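PDB 5A29: exopolygalacturonate lyase from Vibrio vulnificus, which probably cleaves polygalacturonate (pectate) by metal-dependent beta-elimination, as a member of polysaccharide lyase family 2. Local coordinates for residues Y116-F121 against H171-Y176; F128-H133 against H158-P163; H345-R350 against A354-V359; L421-L426 against P430-L435. One frame throughout, in Å; residues are numbered along the deposited sequence.

Interaction 1. Residues Y116-F121 against H171-Y176; sequences YFMDNF and HATERY
Thr173 OG1 is held by the carbonyl oxygen of Asp169, the residue just before helix 170-184, and the methyl end of Met118 lies beside it, CE standing 3.6 Å from Thr173 OG1. With its hydroxyl bonded back to the backbone, Thr173 meets just the methyl of Met118 through OG1, a van der Waals touch. The main touch falls on Ala172: Met118 CE lies 3.4 Å from Ala172 CB, closer than ordinary van der Waals contact, so the fit is tight. Met118 bridges the gap alone from its side. Its chain leaves the helix beside the backbone N, stays extended about the CB-CG bond and then bends at the last torsion (chi3 87°), which sets the methyl group against both Ala172 CB and Thr173 OG1. The helix behind it is close to its end. Phe117 O accepts from both Phe121 N (2.8 Å) and Asn120 N (3.1 Å), and Asn120 folds back so that its ND2 reaches Tyr116 O at 2.8 Å, on a lone pair in the carbonyl plane. Phe121 then leaves helical geometry. No hydrogen bond spans the two segments. This buried seam thus joins the C-terminal end of helix 105-120 to the start of helix 170-184; Phe128 packs on Met118 from the following loop, and helix 162-168 covers Thr173 through Leu165 and Tyr166.

Interaction 2. Residues F128-H133 against H158-P163; sequences FYWGGH and HYPYYP. With MN (manganese (II) ion), chain C; EDO (1,2-ethanediol), chain H.
Gly131 and His158 face each other with CA atoms 8.4 Å apart, across two irregular segments that form no strand pairing; Gly131 has a positive phi (98°) and follows an almost fully extended Trp130. Trp130 CH2 carries the apolar touch, 3.8 Å from Pro160 CG, the two side chains crossing at about a right angle. The indole reaches Pro160 from the crowded position, CG lying between backbone N and carbonyl carbon (chi1 71°), and Phe128 CD2 sits over one of its faces. His158 approaches the glycine backbone more loosely, its NE2 4.4 Å from Gly131 CA, while its ND1 is bonded to Lys156 N and fixes the ring's rotation. Two residues after Gly131, His133 NE2 binds manganese at 2.1 Å, with Glu154, His196 and a water 2.3 Å from the metal also in the coordination sphere. His133 ND1 is tied to His550 O, a second-shell bond that orients the imidazole. Gly132 also shares a backbone hydrogen bond with Glu154, linking two metal-bearing segments. Packing of Trp130 on Pro160 thus joins the segments without a hydrogen bond, while His133 and the Gly132-Glu154 backbone bond tie segment 128-133 to the manganese site.

Interaction 3. Residues H345-R350 against A354-V359; sequences HLAEQR and AIREQV. With EDO (1,2-ethanediol), chain M; EDO (1,2-ethanediol), chain L.
A single methyl group carries most of this contact: Ala347 CB fits against the backbone of the next helix, 3.7 Å from Arg356 N, and the two backbones come within 5.3 Å between the CA atoms of Ala347 and Arg356. The motif is an antiparallel helical hairpin, in which helix 331-349 turns through a very short link into helix 353-370. Ile355 closes in on one flank of the methyl, its CG2 branch lying 3.9 Å from Ala347 CB. That branch is anti to the backbone N, whereas CG1 runs beside it. The CB of Arg356 also stands 3.9 Å from Ala347 CB, before the arginine chain bends away. In the link, Asp352 OD1 accepts from Ile355 N. Val359, one turn beyond Ile355, touches a bound meso-tartrate, so the hairpin leads into a ligand pocket. The guanidinium of Arg356 is held at two nitrogens: NH1 bonds to Gln427 OE1, and NH2 donates to O2 of a 1,2-ethanediol, probably from the crystallisation liquor, at 2.8 Å with an N-H...O angle of 150°.

Interaction 4. Residues L421-L426 against P430-L435; sequences LRAYRL and PELWQL. With EDO (1,2-ethanediol), chain F.
Tyr424 and Trp433 form the aromatic part of the contact, an edge-to-face pair in which the six-membered ring of Trp433 directs its edge at the face of Tyr424. The ring centroids are 5.4 Å apart and the planes meet at 60°. Trp433 CE3 lies 4.0 Å above the Tyr424 plane, over the middle of the ring. Tyr424 has CG opposite its backbone N (chi1 -173°), which carries its ring toward Trp433. Aliphatic contacts fill in beside them. Trp433 CB sits 3.8 Å from Tyr424 CE2, and Leu432 CB approaches the edge of the phenol near its plane, 4.0 Å from Tyr424 CD2. The CD1 branch of Leu432 reaches further into the facing helix, 3.8 Å from Ala423 CB and 3.6 Å from Tyr424 N. Polar bonds lie around the packing, none between the segments. Trp433 NE1 is bonded to Gly449 O, which fixes the outer end of the indole. Asp429 OD1 takes the backbone N-H of both Glu431 and Leu432 at the start of the second helix. Arg422 pairs with Glu475, and its NH2 also donates almost straight to O1 of a 1,2-ethanediol at 2.9 Å. The axes of the two segments pass 9.4 Å apart with a crossing angle of -150°, so helix 417-426 and helix 430-442 make an antiparallel helical hairpin, a pairing characteristic of the alpha/alpha barrel of this lyase family.

In the fold
The four contacts fall into two groups. Interactions 1 and 2 have centres 11 Å apart and touch: Phe121 O probably accepts from Tyr129 N, and Tyr176 meets Trp130. Interaction 2 falls within the chain span bounded by interaction 1, so helices 105-120 and 170-184 flank the loops carrying His133 of the manganese site. Interactions 3 and 4 come later, with centres 14 Å apart; both are helical hairpins, joined by the salt bridge of Glu348 OE2 to Arg425 NH1 (2.8 Å). The groups do not touch: interactions 2 and 3 come within about 5 Å (nearest atoms), while interactions 1 and 4 have centres 39 Å apart across the chain's centre, consistent with packing round a helical barrel.

Interaction 1. Residues Y116-F121 against H171-Y176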
# COMPACT_ATOMS: atom_id res chain seq x y z
N TYR A 116 3.83 3.95 -24.16
CA TYR A 116 4.53 5.23 -24.40
C TYR A 116 5.46 5.60 -23.20
O TYR A 116 6.54 6.16 -23.38
CB TYR A 116 3.51 6.35 -24.60
CG TYR A 116 4.10 7.71 -24.85
CD1 TYR A 116 4.53 8.09 -26.14
CD2 TYR A 116 4.26 8.61 -23.81
CE1 TYR A 116 5.08 9.36 -26.36
CE2 TYR A 116 4.79 9.88 -24.02
CZ TYR A 116 5.22 10.25 -25.30
OH TYR A 116 5.78 11.50 -25.50
N PHE A 117 4.94 5.42 -21.98
CA PHE A 117 5.74 5.61 -20.79
C PHE A 117 7.02 4.75 -20.85
O PHE A 117 8.11 5.26 -20.64
CB PHE A 117 4.97 5.23 -19.49
CG PHE A 117 5.78 5.53 -18.25
CD1 PHE A 117 5.91 6.85 -17.79
CD2 PHE A 117 6.61 4.56 -17.72
CE1 PHE A 117 6.74 7.19 -16.70
CE2 PHE A 117 7.45 4.89 -16.64
CZ PHE A 117 7.50 6.19 -16.13
N MET A 118 6.86 3.46 -21.14
CA MET A 118 7.97 2.53 -21.11
C MET A 118 8.93 2.75 -22.30
O MET A 118 10.14 2.57 -22.16
CB MET A 118 7.48 1.08 -21.05
CG MET A 118 6.82 0.77 -19.69
SD MET A 118 6.27 -0.90 -19.35
CE MET A 118 7.79 -1.55 -18.69
N ASP A 119 8.41 3.22 -23.43
CA ASP A 119 9.30 3.64 -24.54
C ASP A 119 10.11 4.87 -24.24
O ASP A 119 11.16 5.08 -24.85
CB ASP A 119 8.53 3.83 -25.88
CG ASP A 119 8.03 2.52 -26.44
OD1 ASP A 119 8.51 1.47 -25.97
OD2 ASP A 119 7.13 2.49 -27.30
N ASN A 120 9.66 5.71 -23.31
CA ASN A 120 10.27 7.01 -23.17
C ASN A 120 10.89 7.38 -21.86
O ASN A 120 11.66 8.34 -21.82
CB ASN A 120 9.28 8.08 -23.60
CG ASN A 120 9.01 8.02 -25.09
OD1 ASN A 120 9.83 8.48 -25.88
ND2 ASN A 120 7.95 7.31 -25.49
N PHE A 121 10.44 6.76 -20.76
CA PHE A 121 10.72 7.32 -19.44
C PHE A 121 11.31 6.29 -18.47
O PHE A 121 10.96 6.28 -17.28
CB PHE A 121 9.46 8.00 -18.85
CG PHE A 121 9.01 9.16 -19.69
CD1 PHE A 121 9.74 10.34 -19.70
CD2 PHE A 121 7.94 9.01 -20.55
CE1 PHE A 121 9.37 11.38 -20.52
CE2 PHE A 121 7.56 10.05 -21.39
CZ PHE A 121 8.26 11.25 -21.34
N HIS A 171 10.30 -7.24 -21.44
CA HIS A 171 11.73 -7.08 -21.30
C HIS A 171 12.00 -5.91 -20.36
O HIS A 171 12.85 -5.99 -19.47
CB HIS A 171 12.35 -6.86 -22.73
CG HIS A 171 13.84 -6.73 -22.75
ND1 HIS A 171 14.48 -5.50 -22.73
CD2 HIS A 171 14.81 -7.67 -22.83
CE1 HIS A 171 15.79 -5.70 -22.78
NE2 HIS A 171 16.02 -7.00 -22.82
N ALA A 172 11.29 -4.81 -20.57
CA ALA A 172 11.42 -3.68 -19.68
C ALA A 172 10.95 -4.01 -18.22
O ALA A 172 11.54 -3.48 -17.27
CB ALA A 172 10.72 -2.43 -20.24
N THR A 173 9.94 -4.87 -18.08
CA THR A 173 9.40 -5.21 -16.75
C THR A 173 10.36 -6.13 -16.02
O THR A 173 10.64 -5.90 -14.81
CB THR A 173 8.02 -5.85 -16.86
OG1 THR A 173 7.18 -4.87 -17.49
CG2 THR A 173 7.45 -6.19 -15.41
N GLU A 174 10.91 -7.13 -16.73
CA GLU A 174 12.05 -7.91 -16.16
C GLU A 174 13.22 -7.02 -15.74
O GLU A 174 13.71 -7.12 -14.60
CB GLU A 174 12.58 -8.95 -17.14
CG GLU A 174 13.76 -9.77 -16.61
CD GLU A 174 14.46 -10.57 -17.69
OE1 GLU A 174 13.78 -10.86 -18.69
OE2 GLU A 174 15.67 -10.88 -17.56
N ARG A 175 13.70 -6.14 -16.63
CA ARG A 175 14.79 -5.25 -16.25
C ARG A 175 14.45 -4.33 -15.06
O ARG A 175 15.29 -4.05 -14.20
CB ARG A 175 15.31 -4.38 -17.40
CG ARG A 175 15.96 -5.20 -18.54
CD ARG A 175 16.26 -4.30 -19.74
NE ARG A 175 16.78 -2.96 -19.36
CZ ARG A 175 18.04 -2.65 -19.09
NH1 ARG A 175 18.99 -3.59 -19.15
NH2 ARG A 175 18.36 -1.40 -18.79
N TYR A 176 13.22 -3.84 -15.03
CA TYR A 176 12.80 -3.01 -13.91
C TYR A 176 12.94 -3.74 -12.54
O TYR A 176 13.53 -3.18 -11.63
CB TYR A 176 11.35 -2.47 -14.08
CG TYR A 176 10.97 -1.72 -12.83
CD1 TYR A 176 11.52 -0.48 -12.59
CD2 TYR A 176 10.15 -2.31 -11.87
CE1 TYR A 176 11.27 0.19 -11.43
CE2 TYR A 176 9.90 -1.66 -10.66
CZ TYR A 176 10.46 -0.43 -10.46
OH TYR A 176 10.19 0.26 -9.33

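Interaction 2. Residues F128-H133 against H158-P163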
# COMPACT_ATOMS: atom_id res chain seq x y z
N PHE A 128 12.32 3.03 -13.69
CA PHE A 128 11.37 4.01 -14.23
C PHE A 128 11.61 5.35 -13.62
O PHE A 128 11.82 5.50 -12.36
CB PHE A 128 9.89 3.58 -13.94
CG PHE A 128 9.48 2.28 -14.56
CD1 PHE A 128 10.31 1.60 -15.45
CD2 PHE A 128 8.21 1.75 -14.29
CE1 PHE A 128 9.91 0.40 -16.01
CE2 PHE A 128 7.79 0.56 -14.86
CZ PHE A 128 8.65 -0.13 -15.74
N TYR A 129 11.32 6.40 -14.40
CA TYR A 129 11.20 7.74 -13.82
C TYR A 129 9.82 7.99 -13.21
O TYR A 129 8.92 8.53 -13.88
CB TYR A 129 11.49 8.84 -14.85
CG TYR A 129 12.94 8.77 -15.41
CD1 TYR A 129 14.04 8.89 -14.55
CD2 TYR A 129 13.18 8.60 -16.79
CE1 TYR A 129 15.36 8.82 -15.04
CE2 TYR A 129 14.51 8.53 -17.30
CZ TYR A 129 15.57 8.66 -16.41
OH TYR A 129 16.88 8.63 -16.84
N TRP A 130 9.68 7.72 -11.92
CA TRP A 130 8.38 7.78 -11.22
C TRP A 130 8.67 7.70 -9.72
O TRP A 130 9.85 7.68 -9.30
CB TRP A 130 7.45 6.62 -11.69
CG TRP A 130 7.88 5.24 -11.22
CD1 TRP A 130 9.05 4.91 -10.53
CD2 TRP A 130 7.18 4.02 -11.40
NE1 TRP A 130 9.04 3.56 -10.22
CE2 TRP A 130 7.95 2.98 -10.80
CE3 TRP A 130 5.96 3.68 -12.00
CZ2 TRP A 130 7.53 1.66 -10.78
CZ3 TRP A 130 5.57 2.35 -12.01
CH2 TRP A 130 6.34 1.36 -11.39
N GLY A 131 7.61 7.71 -8.90
CA GLY A 131 7.77 7.43 -7.48
C GLY A 131 7.83 8.69 -6.64
O GLY A 131 7.42 9.78 -7.07
N GLY A 132 8.29 8.52 -5.42
CA GLY A 132 8.18 9.56 -4.39
C GLY A 132 8.98 10.84 -4.66
O GLY A 132 8.65 11.90 -4.10
N HIS A 133 10.02 10.76 -5.48
CA HIS A 133 10.97 11.92 -5.64
C HIS A 133 11.31 12.08 -7.09
O HIS A 133 12.34 12.71 -7.42
CB HIS A 133 12.29 11.67 -4.88
CG HIS A 133 12.18 11.64 -3.39
ND1 HIS A 133 11.53 12.60 -2.66
CD2 HIS A 133 12.68 10.76 -2.50
CE1 HIS A 133 11.63 12.31 -1.36
NE2 HIS A 133 12.33 11.20 -1.24
N HIS A 158 4.06 0.66 -2.90
CA HIS A 158 3.41 1.11 -4.16
C HIS A 158 2.73 -0.03 -4.89
O HIS A 158 1.64 0.17 -5.46
CB HIS A 158 4.39 1.72 -5.11
CG HIS A 158 4.61 3.20 -4.88
ND1 HIS A 158 5.33 3.69 -3.80
CD2 HIS A 158 4.27 4.28 -5.63
CE1 HIS A 158 5.39 5.01 -3.87
NE2 HIS A 158 4.79 5.40 -4.99
N TYR A 159 3.32 -1.23 -4.83
CA TYR A 159 2.75 -2.44 -5.47
C TYR A 159 2.23 -2.21 -6.90
O TYR A 159 0.98 -2.28 -7.15
CB TYR A 159 1.66 -3.03 -4.62
CG TYR A 159 1.97 -3.23 -3.14
CD1 TYR A 159 3.18 -3.79 -2.72
CD2 TYR A 159 1.01 -2.92 -2.16
CE1 TYR A 159 3.44 -3.97 -1.35
CE2 TYR A 159 1.24 -3.14 -0.81
CZ TYR A 159 2.48 -3.67 -0.42
OH TYR A 159 2.75 -3.93 0.92
N PRO A 160 3.15 -1.93 -7.82
CA PRO A 160 2.80 -1.71 -9.25
C PRO A 160 2.05 -2.85 -9.89
O PRO A 160 2.10 -4.02 -9.43
CB PRO A 160 4.18 -1.55 -9.94
CG PRO A 160 5.16 -1.23 -8.81
CD PRO A 160 4.63 -1.92 -7.60
N TYR A 161 1.43 -2.55 -11.02
CA TYR A 161 0.57 -3.53 -11.67
C TYR A 161 1.45 -4.41 -12.58
O TYR A 161 1.27 -4.48 -13.80
CB TYR A 161 -0.50 -2.73 -12.46
CG TYR A 161 -1.69 -3.52 -13.08
CD1 TYR A 161 -1.98 -4.83 -12.75
CD2 TYR A 161 -2.53 -2.84 -13.99
CE1 TYR A 161 -3.08 -5.47 -13.31
CE2 TYR A 161 -3.60 -3.47 -14.57
CZ TYR A 161 -3.86 -4.75 -14.25
OH TYR A 161 -4.92 -5.35 -14.88
N TYR A 162 2.36 -5.17 -11.96
CA TYR A 162 3.33 -5.95 -12.76
C TYR A 162 2.80 -6.84 -13.88
O TYR A 162 3.41 -6.84 -14.93
CB TYR A 162 4.29 -6.80 -11.85
CG TYR A 162 5.20 -5.94 -10.96
CD1 TYR A 162 6.13 -5.06 -11.49
CD2 TYR A 162 5.09 -6.00 -9.56
CE1 TYR A 162 6.96 -4.27 -10.68
CE2 TYR A 162 5.94 -5.24 -8.77
CZ TYR A 162 6.87 -4.41 -9.29
OH TYR A 162 7.62 -3.63 -8.40
N PRO A 163 1.77 -7.65 -13.65
CA PRO A 163 1.32 -8.53 -14.70
C PRO A 163 0.89 -7.76 -15.94
O PRO A 163 1.09 -8.24 -17.08
CB PRO A 163 0.09 -9.21 -14.10
CG PRO A 163 0.38 -9.22 -12.58
CD PRO A 163 0.98 -7.86 -12.40
MN MN C . 12.55 10.00 0.50
C1 EDO H . -1.14 -1.18 -5.79
O1 EDO H . -2.42 -1.86 -5.57
C2 EDO H . -0.91 -0.27 -7.02
O2 EDO H . -0.65 1.14 -6.78
O HOH W 1 10.43 10.55 1.06

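Interaction 3. Residues H345-R350 against A354-V359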
# COMPACT_ATOMS: atom_id res chain seq x y z
N HIS A 345 -2.11 -12.70 -1.35
CA HIS A 345 -2.20 -12.75 -2.80
C HIS A 345 -1.15 -13.75 -3.39
O HIS A 345 -1.46 -14.55 -4.27
CB HIS A 345 -1.94 -11.31 -3.36
CG HIS A 345 -1.75 -11.28 -4.83
ND1 HIS A 345 -2.73 -11.68 -5.70
CD2 HIS A 345 -0.67 -10.95 -5.59
CE1 HIS A 345 -2.28 -11.55 -6.95
NE2 HIS A 345 -1.05 -11.08 -6.90
N LEU A 346 0.06 -13.72 -2.86
CA LEU A 346 1.12 -14.65 -3.30
C LEU A 346 0.81 -16.09 -2.88
O LEU A 346 1.03 -17.05 -3.67
CB LEU A 346 2.46 -14.23 -2.66
CG LEU A 346 3.05 -12.91 -3.12
CD1 LEU A 346 4.34 -12.61 -2.37
CD2 LEU A 346 3.26 -12.80 -4.64
N ALA A 347 0.23 -16.28 -1.70
CA ALA A 347 -0.11 -17.64 -1.30
C ALA A 347 -1.10 -18.25 -2.30
O ALA A 347 -1.02 -19.46 -2.61
CB ALA A 347 -0.75 -17.69 0.08
N GLU A 348 -2.12 -17.47 -2.66
CA GLU A 348 -3.17 -17.89 -3.56
C GLU A 348 -2.63 -18.06 -4.98
O GLU A 348 -2.94 -19.06 -5.62
CB GLU A 348 -4.32 -16.88 -3.62
CG GLU A 348 -5.50 -17.50 -4.32
CD GLU A 348 -6.75 -16.63 -4.35
OE1 GLU A 348 -6.69 -15.44 -3.95
OE2 GLU A 348 -7.81 -17.16 -4.79
N GLN A 349 -1.83 -17.11 -5.46
CA GLN A 349 -1.31 -17.16 -6.81
C GLN A 349 -0.45 -18.44 -7.00
O GLN A 349 -0.56 -19.14 -8.01
CB GLN A 349 -0.49 -15.93 -7.05
CG GLN A 349 0.06 -15.81 -8.46
CD GLN A 349 0.92 -14.58 -8.62
OE1 GLN A 349 1.91 -14.38 -7.89
NE2 GLN A 349 0.55 -13.72 -9.55
N ARG A 350 0.37 -18.73 -6.01
CA ARG A 350 1.35 -19.79 -6.09
C ARG A 350 0.88 -21.11 -5.54
O ARG A 350 1.66 -22.08 -5.51
CB ARG A 350 2.60 -19.37 -5.35
CG ARG A 350 3.26 -18.15 -5.98
CD ARG A 350 4.48 -17.74 -5.15
NE ARG A 350 5.60 -18.63 -5.48
CZ ARG A 350 6.33 -18.55 -6.60
NH1 ARG A 350 6.04 -17.65 -7.55
NH2 ARG A 350 7.34 -19.43 -6.81
N ALA A 354 2.53 -22.83 2.92
CA ALA A 354 3.44 -22.35 3.94
C ALA A 354 3.33 -20.81 4.02
O ALA A 354 3.21 -20.31 5.12
CB ALA A 354 4.87 -22.75 3.65
N ILE A 355 3.29 -20.11 2.89
CA ILE A 355 3.04 -18.62 2.93
C ILE A 355 1.72 -18.38 3.66
O ILE A 355 1.63 -17.56 4.62
CB ILE A 355 3.04 -18.00 1.55
CG1 ILE A 355 4.44 -18.15 0.93
CG2 ILE A 355 2.63 -16.52 1.64
CD1 ILE A 355 4.53 -17.76 -0.54
N ARG A 356 0.68 -19.11 3.24
CA ARG A 356 -0.62 -18.96 3.84
C ARG A 356 -0.68 -19.20 5.37
O ARG A 356 -1.22 -18.36 6.12
CB ARG A 356 -1.62 -19.93 3.20
CG ARG A 356 -3.00 -19.41 3.38
CD ARG A 356 -3.85 -20.48 3.97
NE ARG A 356 -3.72 -21.70 3.21
CZ ARG A 356 -3.45 -22.89 3.73
NH1 ARG A 356 -3.39 -23.05 5.02
NH2 ARG A 356 -3.31 -23.95 2.93
N GLU A 357 -0.21 -20.35 5.84
CA GLU A 357 -0.25 -20.59 7.30
C GLU A 357 0.53 -19.51 8.05
O GLU A 357 0.11 -19.11 9.10
CB GLU A 357 0.33 -21.98 7.65
CG GLU A 357 -0.70 -23.04 7.33
CD GLU A 357 -0.14 -24.43 7.24
OE1 GLU A 357 1.04 -24.59 6.82
OE2 GLU A 357 -0.90 -25.37 7.57
N GLN A 358 1.65 -19.06 7.52
CA GLN A 358 2.38 -18.03 8.25
C GLN A 358 1.66 -16.69 8.34
O GLN A 358 1.67 -16.05 9.39
CB GLN A 358 3.74 -17.88 7.67
CG GLN A 358 4.46 -19.20 7.93
CD GLN A 358 5.92 -19.07 7.66
OE1 GLN A 358 6.34 -18.93 6.52
NE2 GLN A 358 6.70 -19.02 8.73
N VAL A 359 0.93 -16.33 7.28
CA VAL A 359 0.10 -15.11 7.35
C VAL A 359 -0.98 -15.27 8.35
O VAL A 359 -1.22 -14.35 9.12
CB VAL A 359 -0.68 -14.74 6.05
CG1 VAL A 359 -1.27 -13.32 6.25
CG2 VAL A 359 0.20 -14.73 4.87
C1 EDO M . -6.65 -12.12 -3.31
O1 EDO M . -6.21 -11.72 -4.62
C2 EDO M . -5.42 -12.70 -2.57
O2 EDO M . -5.66 -13.75 -1.57
C1 EDO L . -2.93 -21.20 -0.78
O1 EDO L . -4.29 -21.26 -0.37
C2 EDO L . -2.48 -22.62 -0.95
O2 EDO L . -2.69 -23.28 0.30

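Interaction 4. Residues L421-L426 against P430-L435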
# COMPACT_ATOMS: atom_id res chain seq x y z
N LEU A 421 -10.77 -11.71 5.92
CA LEU A 421 -11.69 -12.42 5.00
C LEU A 421 -10.92 -13.14 3.91
O LEU A 421 -11.27 -14.32 3.60
CB LEU A 421 -12.69 -11.44 4.33
CG LEU A 421 -13.69 -10.83 5.35
CD1 LEU A 421 -14.62 -9.78 4.67
CD2 LEU A 421 -14.50 -11.92 6.09
N ARG A 422 -9.88 -12.54 3.35
CA ARG A 422 -9.12 -13.28 2.34
C ARG A 422 -8.42 -14.50 2.90
O ARG A 422 -8.35 -15.54 2.25
CB ARG A 422 -8.13 -12.42 1.59
CG ARG A 422 -8.88 -11.43 0.68
CD ARG A 422 -7.92 -10.61 -0.15
NE ARG A 422 -8.70 -9.72 -1.05
CZ ARG A 422 -8.13 -8.81 -1.82
NH1 ARG A 422 -6.80 -8.71 -1.81
NH2 ARG A 422 -8.89 -8.01 -2.59
N ALA A 423 -7.95 -14.35 4.15
CA ALA A 423 -7.25 -15.45 4.81
C ALA A 423 -8.30 -16.55 5.03
O ALA A 423 -7.99 -17.74 4.86
CB ALA A 423 -6.70 -14.95 6.18
N TYR A 424 -9.46 -16.22 5.57
CA TYR A 424 -10.54 -17.21 5.79
C TYR A 424 -10.89 -17.95 4.50
O TYR A 424 -11.08 -19.20 4.50
CB TYR A 424 -11.81 -16.58 6.40
CG TYR A 424 -12.81 -17.64 6.77
CD1 TYR A 424 -13.74 -18.14 5.80
CD2 TYR A 424 -12.80 -18.23 8.04
CE1 TYR A 424 -14.64 -19.17 6.16
CE2 TYR A 424 -13.67 -19.28 8.38
CZ TYR A 424 -14.58 -19.74 7.43
OH TYR A 424 -15.45 -20.75 7.74
N ARG A 425 -11.01 -17.20 3.41
CA ARG A 425 -11.34 -17.84 2.13
C ARG A 425 -10.24 -18.86 1.72
O ARG A 425 -10.54 -19.87 1.07
CB ARG A 425 -11.49 -16.80 1.01
CG ARG A 425 -11.90 -17.43 -0.33
CD ARG A 425 -12.27 -16.44 -1.43
NE ARG A 425 -11.27 -15.41 -1.59
CZ ARG A 425 -10.18 -15.55 -2.37
NH1 ARG A 425 -9.98 -16.70 -3.02
NH2 ARG A 425 -9.28 -14.56 -2.48
N LEU A 426 -8.99 -18.64 2.11
CA LEU A 426 -7.93 -19.62 1.85
C LEU A 426 -7.85 -20.76 2.88
O LEU A 426 -7.36 -21.86 2.53
CB LEU A 426 -6.56 -18.93 1.72
CG LEU A 426 -6.40 -17.84 0.66
CD1 LEU A 426 -4.94 -17.39 0.72
CD2 LEU A 426 -6.80 -18.36 -0.74
N PRO A 430 -12.07 -20.97 12.35
CA PRO A 430 -13.20 -20.39 13.01
C PRO A 430 -12.89 -19.17 13.87
O PRO A 430 -13.78 -18.38 14.17
CB PRO A 430 -13.71 -21.54 13.92
CG PRO A 430 -12.46 -22.33 14.18
CD PRO A 430 -11.81 -22.35 12.82
N GLU A 431 -11.63 -19.01 14.23
CA GLU A 431 -11.28 -17.85 15.03
C GLU A 431 -11.21 -16.62 14.08
O GLU A 431 -11.60 -15.49 14.50
CB GLU A 431 -9.90 -18.07 15.69
CG GLU A 431 -9.36 -16.88 16.51
CD GLU A 431 -8.13 -17.25 17.36
OE1 GLU A 431 -7.61 -18.41 17.20
OE2 GLU A 431 -7.65 -16.37 18.13
N LEU A 432 -10.74 -16.82 12.83
CA LEU A 432 -10.86 -15.74 11.82
C LEU A 432 -12.31 -15.39 11.64
O LEU A 432 -12.67 -14.19 11.50
CB LEU A 432 -10.30 -16.17 10.47
CG LEU A 432 -8.75 -16.32 10.34
CD1 LEU A 432 -8.37 -16.85 8.97
CD2 LEU A 432 -8.03 -15.02 10.68
N TRP A 433 -13.18 -16.41 11.49
CA TRP A 433 -14.60 -16.11 11.33
C TRP A 433 -15.13 -15.26 12.51
O TRP A 433 -15.85 -14.27 12.30
CB TRP A 433 -15.48 -17.41 11.14
CG TRP A 433 -16.93 -17.01 10.91
CD1 TRP A 433 -17.94 -16.89 11.83
CD2 TRP A 433 -17.46 -16.62 9.66
NE1 TRP A 433 -19.09 -16.45 11.19
CE2 TRP A 433 -18.82 -16.30 9.86
CE3 TRP A 433 -16.92 -16.57 8.35
CZ2 TRP A 433 -19.68 -15.84 8.79
CZ3 TRP A 433 -17.80 -16.13 7.27
CH2 TRP A 433 -19.12 -15.78 7.52
N GLN A 434 -14.82 -15.64 13.77
CA GLN A 434 -15.32 -14.89 14.91
C GLN A 434 -14.78 -13.43 14.89
O GLN A 434 -15.52 -12.49 15.24
CB GLN A 434 -14.83 -15.52 16.22
CG GLN A 434 -15.57 -16.85 16.52
CD GLN A 434 -17.05 -16.57 16.71
OE1 GLN A 434 -17.37 -15.76 17.54
NE2 GLN A 434 -17.93 -17.14 15.87
N LEU A 435 -13.57 -13.26 14.44
CA LEU A 435 -12.97 -11.90 14.40
C LEU A 435 -13.74 -11.09 13.31
O LEU A 435 -14.12 -9.92 13.53
CB LEU A 435 -11.51 -12.07 14.02
CG LEU A 435 -10.71 -10.79 14.00
CD1 LEU A 435 -10.86 -10.13 15.36
CD2 LEU A 435 -9.23 -11.09 13.68
C1 EDO F . -12.86 -8.40 -3.34
O1 EDO F . -11.78 -8.45 -2.41
C2 EDO F . -12.43 -9.13 -4.61
O2 EDO F . -12.35 -10.53 -4.30